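Local coordinates for iron binding protein FbpA (Mannheimia haemolytica, PDB 1Q35) that binds ferric iron and, as a periplasmic solute-binding protein, probably hands it on for uptake into the bacterial cell, at residues A[144-147]-A[148-152]; A[198-201]-A[202-205]; A[246-249]-A[250-253]. All blocks are in the same frame, centred on the assembly; numbering follows the deposited sequence.

Interaction 1. Residues A[144-147]-A[148-152]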
loop_
_atom_site.group_PDB
_atom_site.type_symbol
_atom_site.label_atom_id
_atom_site.label_comp_id
_atom_site.label_asym_id
_atom_site.label_seq_id
_atom_site.Cartn_x
_atom_site.Cartn_y
_atom_site.Cartn_z
ATOM N N VAL A 144 -9.190 4.036 0.772
ATOM C CA VAL A 144 -10.171 3.598 1.754
ATOM C C VAL A 144 -9.471 3.238 3.070
ATOM O O VAL A 144 -9.977 3.560 4.130
ATOM C CB VAL A 144 -11.064 2.446 1.226
ATOM C CG1 VAL A 144 -12.075 2.021 2.283
ATOM C CG2 VAL A 144 -11.798 2.874 -0.048
ATOM N N SER A 145 -8.307 2.594 3.014
ATOM C CA SER A 145 -7.594 2.258 4.250
ATOM C C SER A 145 -7.072 3.503 4.974
ATOM O O SER A 145 -7.056 3.540 6.197
ATOM C CB SER A 145 -6.489 1.238 3.992
ATOM O OG SER A 145 -7.072 -0.031 3.745
ATOM N N LEU A 146 -6.662 4.532 4.235
ATOM C CA LEU A 146 -6.357 5.819 4.849
ATOM C C LEU A 146 -7.583 6.379 5.577
ATOM O O LEU A 146 -7.495 6.796 6.727
ATOM C CB LEU A 146 -5.865 6.811 3.791
ATOM C CG LEU A 146 -5.733 8.274 4.221
ATOM C CD1 LEU A 146 -4.705 8.461 5.329
ATOM C CD2 LEU A 146 -5.380 9.132 3.019
ATOM N N PHE A 147 -8.730 6.396 4.906
ATOM C CA PHE A 147 -9.954 6.909 5.510
ATOM C C PHE A 147 -10.380 6.062 6.717
ATOM O O PHE A 147 -10.947 6.584 7.675
ATOM C CB PHE A 147 -11.096 6.990 4.481
ATOM C CG PHE A 147 -10.741 7.714 3.197
ATOM C CD1 PHE A 147 -11.350 7.342 2.014
ATOM C CD2 PHE A 147 -9.821 8.755 3.163
ATOM C CE1 PHE A 147 -11.050 7.978 0.818
ATOM C CE2 PHE A 147 -9.518 9.399 1.967
ATOM C CZ PHE A 147 -10.143 9.016 0.797
ATOM N N ALA A 148 -10.090 4.767 6.664
ATOM C CA ALA A 148 -10.381 3.854 7.762
ATOM C C ALA A 148 -9.584 4.218 9.011
ATOM O O ALA A 148 -10.123 4.217 10.113
ATOM C CB ALA A 148 -10.089 2.430 7.344
ATOM N N ALA A 149 -8.305 4.551 8.838
ATOM C CA ALA A 149 -7.499 5.033 9.954
ATOM C C ALA A 149 -8.101 6.321 10.517
ATOM O O ALA A 149 -8.172 6.509 11.731
ATOM C CB ALA A 149 -6.061 5.267 9.524
ATOM N N MET A 150 -8.553 7.206 9.632
ATOM C CA MET A 150 -9.160 8.456 10.061
ATOM C C MET A 150 -10.426 8.198 10.888
ATOM O O MET A 150 -10.665 8.894 11.866
ATOM C CB MET A 150 -9.425 9.363 8.861
ATOM C CG MET A 150 -8.129 9.795 8.176
ATOM S SD MET A 150 -8.326 10.834 6.735
ATOM C CE MET A 150 -8.605 12.424 7.531
ATOM N N ILE A 151 -11.215 7.187 10.540
ATOM C CA ILE A 151 -12.376 6.836 11.355
ATOM C C ILE A 151 -11.959 6.408 12.768
ATOM O O ILE A 151 -12.587 6.792 13.751
ATOM C CB ILE A 151 -13.233 5.746 10.681
ATOM C CG1 ILE A 151 -13.936 6.309 9.441
ATOM C CG2 ILE A 151 -14.257 5.169 11.672
ATOM C CD1 ILE A 151 -14.619 5.256 8.603
ATOM N N GLU A 152 -10.896 5.625 12.881
ATOM C CA GLU A 152 -10.397 5.238 14.204
ATOM C C GLU A 152 -10.074 6.476 15.044
ATOM O O GLU A 152 -10.379 6.530 16.237
ATOM C CB GLU A 152 -9.156 4.347 14.073
ATOM C CG GLU A 152 -8.685 3.719 15.378
ATOM C CD GLU A 152 -9.505 2.521 15.827
ATOM O OE1 GLU A 152 -10.594 2.264 15.271
ATOM O OE2 GLU A 152 -9.055 1.822 16.764
#

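Interaction 2. Residues A[198-201]-A[202-205]. With FMT (formic acid), chain C.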
loop_
_atom_site.group_PDB
_atom_site.type_symbol
_atom_site.label_atom_id
_atom_site.label_comp_id
_atom_site.label_asym_id
_atom_site.label_seq_id
_atom_site.Cartn_x
_atom_site.Cartn_y
_atom_site.Cartn_z
ATOM N N TYR A 198 6.627 5.045 -2.311
ATOM C CA TYR A 198 7.570 4.315 -3.161
ATOM C C TYR A 198 7.434 4.711 -4.632
ATOM O O TYR A 198 8.404 4.650 -5.378
ATOM C CB TYR A 198 7.447 2.786 -2.976
ATOM C CG TYR A 198 6.058 2.246 -3.193
ATOM C CD1 TYR A 198 5.149 2.199 -2.140
ATOM C CD2 TYR A 198 5.633 1.817 -4.441
ATOM C CE1 TYR A 198 3.871 1.742 -2.319
ATOM C CE2 TYR A 198 4.341 1.347 -4.633
ATOM C CZ TYR A 198 3.463 1.322 -3.558
ATOM O OH TYR A 198 2.165 0.895 -3.698
ATOM N N TYR A 199 6.250 5.144 -5.043
ATOM C CA TYR A 199 6.061 5.586 -6.423
ATOM C C TYR A 199 6.951 6.777 -6.797
ATOM O O TYR A 199 7.309 6.925 -7.959
ATOM C CB TYR A 199 4.590 5.924 -6.709
ATOM C CG TYR A 199 3.697 4.707 -6.797
ATOM C CD1 TYR A 199 2.588 4.569 -5.969
ATOM C CD2 TYR A 199 3.956 3.692 -7.710
ATOM C CE1 TYR A 199 1.768 3.452 -6.042
ATOM C CE2 TYR A 199 3.141 2.570 -7.785
ATOM C CZ TYR A 199 2.047 2.464 -6.953
ATOM O OH TYR A 199 1.225 1.362 -7.013
ATOM N N TYR A 200 7.301 7.628 -5.835
ATOM C CA TYR A 200 8.205 8.746 -6.110
ATOM C C TYR A 200 9.563 8.229 -6.585
ATOM O O TYR A 200 10.120 8.730 -7.565
ATOM C CB TYR A 200 8.350 9.627 -4.877
ATOM C CG TYR A 200 8.906 11.001 -5.162
ATOM C CD1 TYR A 200 10.186 11.348 -4.765
ATOM C CD2 TYR A 200 8.142 11.967 -5.808
ATOM C CE1 TYR A 200 10.703 12.614 -5.017
ATOM C CE2 TYR A 200 8.651 13.239 -6.060
ATOM C CZ TYR A 200 9.927 13.555 -5.658
ATOM O OH TYR A 200 10.442 14.811 -5.904
ATOM N N GLY A 201 10.089 7.212 -5.907
ATOM C CA GLY A 201 11.335 6.585 -6.315
ATOM C C GLY A 201 11.227 5.840 -7.635
ATOM O O GLY A 201 12.129 5.911 -8.472
ATOM N N LYS A 202 10.126 5.128 -7.837
ATOM C CA LYS A 202 9.895 4.456 -9.112
ATOM C C LYS A 202 9.899 5.455 -10.271
ATOM O O LYS A 202 10.479 5.185 -11.316
ATOM C CB LYS A 202 8.576 3.686 -9.099
ATOM C CG LYS A 202 8.547 2.474 -8.167
ATOM C CD LYS A 202 9.632 1.443 -8.469
ATOM C CE LYS A 202 9.513 0.851 -9.868
ATOM N NZ LYS A 202 10.681 0.008 -10.235
ATOM N N MET A 203 9.253 6.603 -10.093
ATOM C CA MET A 203 9.202 7.621 -11.150
ATOM C C MET A 203 10.590 8.195 -11.418
ATOM O O MET A 203 10.982 8.365 -12.574
ATOM C CB MET A 203 8.211 8.732 -10.796
ATOM C CG MET A 203 6.761 8.297 -10.903
ATOM S SD MET A 203 5.564 9.612 -10.588
ATOM C CE MET A 203 5.797 9.895 -8.827
ATOM N N LEU A 204 11.349 8.468 -10.363
ATOM C CA LEU A 204 12.703 9.000 -10.520
ATOM C C LEU A 204 13.614 8.045 -11.298
ATOM O O LEU A 204 14.494 8.497 -12.033
ATOM C CB LEU A 204 13.325 9.318 -9.161
ATOM C CG LEU A 204 12.789 10.568 -8.461
ATOM C CD1 LEU A 204 13.253 10.627 -7.011
ATOM C CD2 LEU A 204 13.208 11.829 -9.218
ATOM N N ASP A 205 13.393 6.738 -11.145
ATOM C CA ASP A 205 14.201 5.711 -11.812
ATOM C C ASP A 205 13.805 5.490 -13.274
ATOM O O ASP A 205 14.521 4.810 -14.010
ATOM C CB ASP A 205 14.066 4.363 -11.084
ATOM C CG ASP A 205 14.940 4.244 -9.851
ATOM O OD1 ASP A 205 15.773 5.132 -9.557
ATOM O OD2 ASP A 205 14.858 3.240 -9.108
HETATM C C FMT C . 1.986 -2.026 -5.670
HETATM O O1 FMT C . 2.285 -3.228 -6.137
HETATM O O2 FMT C . 2.601 -1.590 -4.714
#

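Interaction 3. Residues A[246-249]-A[250-253]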
loop_
_atom_site.group_PDB
_atom_site.type_symbol
_atom_site.label_atom_id
_atom_site.label_comp_id
_atom_site.label_asym_id
_atom_site.label_seq_id
_atom_site.Cartn_x
_atom_site.Cartn_y
_atom_site.Cartn_z
ATOM N N ALA A 246 5.521 -22.915 -0.399
ATOM C CA ALA A 246 4.935 -21.613 -0.076
ATOM C C ALA A 246 5.643 -20.999 1.123
ATOM O O ALA A 246 5.927 -19.801 1.129
ATOM C CB ALA A 246 3.449 -21.747 0.192
ATOM N N VAL A 247 5.947 -21.812 2.130
ATOM C CA VAL A 247 6.660 -21.330 3.303
ATOM C C VAL A 247 8.062 -20.882 2.903
ATOM O O VAL A 247 8.525 -19.833 3.349
ATOM C CB VAL A 247 6.715 -22.393 4.421
ATOM C CG1 VAL A 247 7.677 -21.985 5.526
ATOM C CG2 VAL A 247 5.327 -22.612 4.995
ATOM N N LYS A 248 8.734 -21.647 2.047
ATOM C CA LYS A 248 10.059 -21.248 1.580
ATOM C C LYS A 248 10.021 -19.913 0.827
ATOM O O LYS A 248 10.940 -19.109 0.958
ATOM C CB LYS A 248 10.687 -22.345 0.721
ATOM C CG LYS A 248 11.184 -23.529 1.551
ATOM C CD LYS A 248 11.720 -24.664 0.697
ATOM C CE LYS A 248 12.276 -25.788 1.567
ATOM N NZ LYS A 248 12.293 -27.106 0.870
ATOM N N LEU A 249 8.961 -19.675 0.060
ATOM C CA LEU A 249 8.808 -18.404 -0.649
ATOM C C LEU A 249 8.653 -17.231 0.319
ATOM O O LEU A 249 9.341 -16.218 0.171
ATOM C CB LEU A 249 7.631 -18.444 -1.622
ATOM C CG LEU A 249 7.318 -17.115 -2.328
ATOM C CD1 LEU A 249 8.530 -16.557 -3.066
ATOM C CD2 LEU A 249 6.168 -17.286 -3.280
ATOM N N ILE A 250 7.775 -17.345 1.310
ATOM C CA ILE A 250 7.559 -16.207 2.198
ATOM C C ILE A 250 8.760 -15.995 3.124
ATOM O O ILE A 250 9.105 -14.861 3.432
ATOM C CB ILE A 250 6.189 -16.268 2.935
ATOM C CG1 ILE A 250 6.117 -17.371 3.986
ATOM C CG2 ILE A 250 5.064 -16.446 1.933
ATOM C CD1 ILE A 250 4.886 -17.254 4.854
ATOM N N GLU A 251 9.434 -17.077 3.511
ATOM C CA GLU A 251 10.696 -16.972 4.236
ATOM C C GLU A 251 11.750 -16.254 3.392
ATOM O O GLU A 251 12.476 -15.403 3.897
ATOM C CB GLU A 251 11.197 -18.362 4.656
ATOM C CG GLU A 251 10.382 -18.966 5.794
ATOM C CD GLU A 251 10.777 -20.391 6.157
ATOM O OE1 GLU A 251 10.474 -20.802 7.295
ATOM O OE2 GLU A 251 11.368 -21.097 5.317
ATOM N N TYR A 252 11.814 -16.586 2.110
ATOM C CA TYR A 252 12.744 -15.932 1.189
ATOM C C TYR A 252 12.449 -14.435 1.076
ATOM O O TYR A 252 13.364 -13.613 1.128
ATOM C CB TYR A 252 12.671 -16.562 -0.204
ATOM C CG TYR A 252 13.696 -16.010 -1.173
ATOM C CD1 TYR A 252 13.415 -14.892 -1.955
ATOM C CD2 TYR A 252 14.950 -16.597 -1.298
ATOM C CE1 TYR A 252 14.354 -14.375 -2.836
ATOM C CE2 TYR A 252 15.896 -16.092 -2.178
ATOM C CZ TYR A 252 15.590 -14.982 -2.946
ATOM O OH TYR A 252 16.527 -14.476 -3.817
ATOM N N LEU A 253 11.176 -14.088 0.925
ATOM C CA LEU A 253 10.787 -12.686 0.764
ATOM C C LEU A 253 11.073 -11.871 2.027
ATOM O O LEU A 253 11.256 -10.652 1.940
ATOM C CB LEU A 253 9.315 -12.565 0.353
ATOM C CG LEU A 253 8.992 -13.102 -1.046
ATOM C CD1 LEU A 253 7.494 -13.108 -1.295
ATOM C CD2 LEU A 253 9.714 -12.317 -2.139
#

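Interaction 1. Residues A[144-147]-A[148-152]
Val-144 and Ala-148 are joined by the first of four successive i to i+4 backbone bonds in the alpha-helix 141-168, which carries the iron ligand Tyr-142 just upstream. Ala-148 N meets Val-144 O at 2.8 Å, and the next three rungs are Ala-149 N to Ser-145 O, Met-150 N to Leu-146 O and Ile-151 N to Phe-147 O, this last at 2.9 Å. Each of the four carbonyls thus has an amide donor. The N-H...O angle is 144° at Val-144 O and straighter, 159°, at Ser-145 O.

The polar side chain of this buried turn is satisfied from outside. Ser-145 OG is hydrogen-bonded to Asp-59 OD1 and Ser-61 OG, tying the helix to the chain there, and has a weak bond back to Ser-141 O. Val-144 and Phe-147 pack on helix 301-311.

The methyl of Ala-148 packs onto backbone oxygens, its CB 3.4 Å from Val-144 O. Phe-147 and Leu-146 instead share the thioether of Met-150, whose CG lies 3.4 Å from Leu-146 O. The Met-150 chain runs extended to SD and bends only at the last torsion (chi3 80°), and SD lies at the edge of the Phe-147 ring, near its plane, 4.4 Å from Phe-147 CD2.

Interaction 2. Residues A[198-201]-A[202-205]
Lys-202 N gives its hydrogen to Tyr-198 O at 3.0 Å, nearly straight at 166° and in the carbonyl plane. One residue on, Met-203 N reaches Tyr-199 O at 2.9 Å, and Leu-204 and Asp-205 continue the i to i+4 ladder of this short helix by bonding to Tyr-200 O and Gly-201 O. Tyr-198 and Tyr-199 are ligands of ferric iron, which is absent here. A formic acid molecule, probably from the crystallisation liquor, lies beside them: its O2 accepts a weak hydrogen bond from Tyr-198 OH at 2.7 Å, and the molecule is also hydrogen-bonded to Arg-10 and Arg-101. Tyr-198 OH has a further hydrogen bond with Asn-196 ND2.

Tyr-198 takes the hindered first torsion, chi1 55°, with CG between the backbone N and the carbonyl carbon. Its CE2 lies 3.4 Å above the plane of the Tyr-199 ring, over the centre, so the two iron ligands pack together.

Farther along, the Tyr-200 ring leans obliquely on Leu-204, Tyr-200 CE1 standing 3.8 Å from Leu-204 CD1. Met-203 curls back at its terminal torsion (chi3 -69°), bringing CE to 3.4 Å from Tyr-199 O.

Met-203 and Tyr-199 also pack on helix 178-187, while Tyr-200, Met-203 and Leu-204 meet helix 210-214. Tyr-200 OH bonds to Ala-216 O at strand 216-219, and both ligand tyrosines touch Tyr-142 of helix 141-168.

Interaction 3. Residues A[246-249]-A[250-253]
Leu-249 and Leu-253 lie one turn apart on the alpha-helix 243-254 of the periplasmic-binding-protein fold and meet through their branched ends, Leu-249 CD1 standing 4.0 Å from Leu-253 CD1. The two side chains cross obliquely. Leu-249 holds CG opposite its own backbone N (chi1 175°), whereas Leu-253 turns CG to the side of its N, and these different settings bring the methyls together. The pair faces the inside of the protein: Leu-249 packs on Leu-19 and Phe-22 of helix 16-26 and on Val-54, and Leu-253 reaches Met-18 and Leu-56. Their backbones are joined as well, Leu-253 N bonding to Leu-249 O at 2.9 Å.

Ile-250, next in sequence to Leu-249, points to a different side of the helix and packs on Val-234 and Ile-236 of strand 228-236. Its chi1 of 70° places CG1 between the backbone N and the carbonyl carbon, laying CG1 3.5 Å from Val-247 O while CG2 rests 3.6 Å from Ala-246 O. The amide of Ile-250 also bonds to Ala-246 O, so that one carbonyl takes the amide and also has the CG2 methyl against it.

Val-247, touching Ile-75 and Ile-236, presents a methyl to the acid group one turn later. Glu-251 runs extended beyond CG, which lies 3.2 Å from Val-247 O, the carbonyl that its own amide also binds, at 2.9 Å and with an N-H...O angle of 165°. The carboxylate then lies aslant against the valine branch. Its OE1 is hydrogen-bonded to Ser-77 OG and lies 3.5 Å from Val-247 CG1.

In the fold
Along the chain the three contacts follow in series: interaction 1 on helix 141-168, interaction 2 on helix 198-205 and interaction 3 on helix 243-254. None touches another. Centres of interactions 1 and 2 are 25 Å apart, on opposite sides of the chain's centre, yet both helices supply iron ligands: Tyr-142 near the start of the first, Tyr-198 and Tyr-199 on the second. Helix 141-168 and helix 243-254 each pack against strand 228-236, which belongs to the mixed sheet. Interaction 3, 30 Å from interaction 1 and 26 Å from interaction 2 between centres, lies away from the iron site, where its helix packs on strands 54-57 and 228-236 and meets helix 16-26.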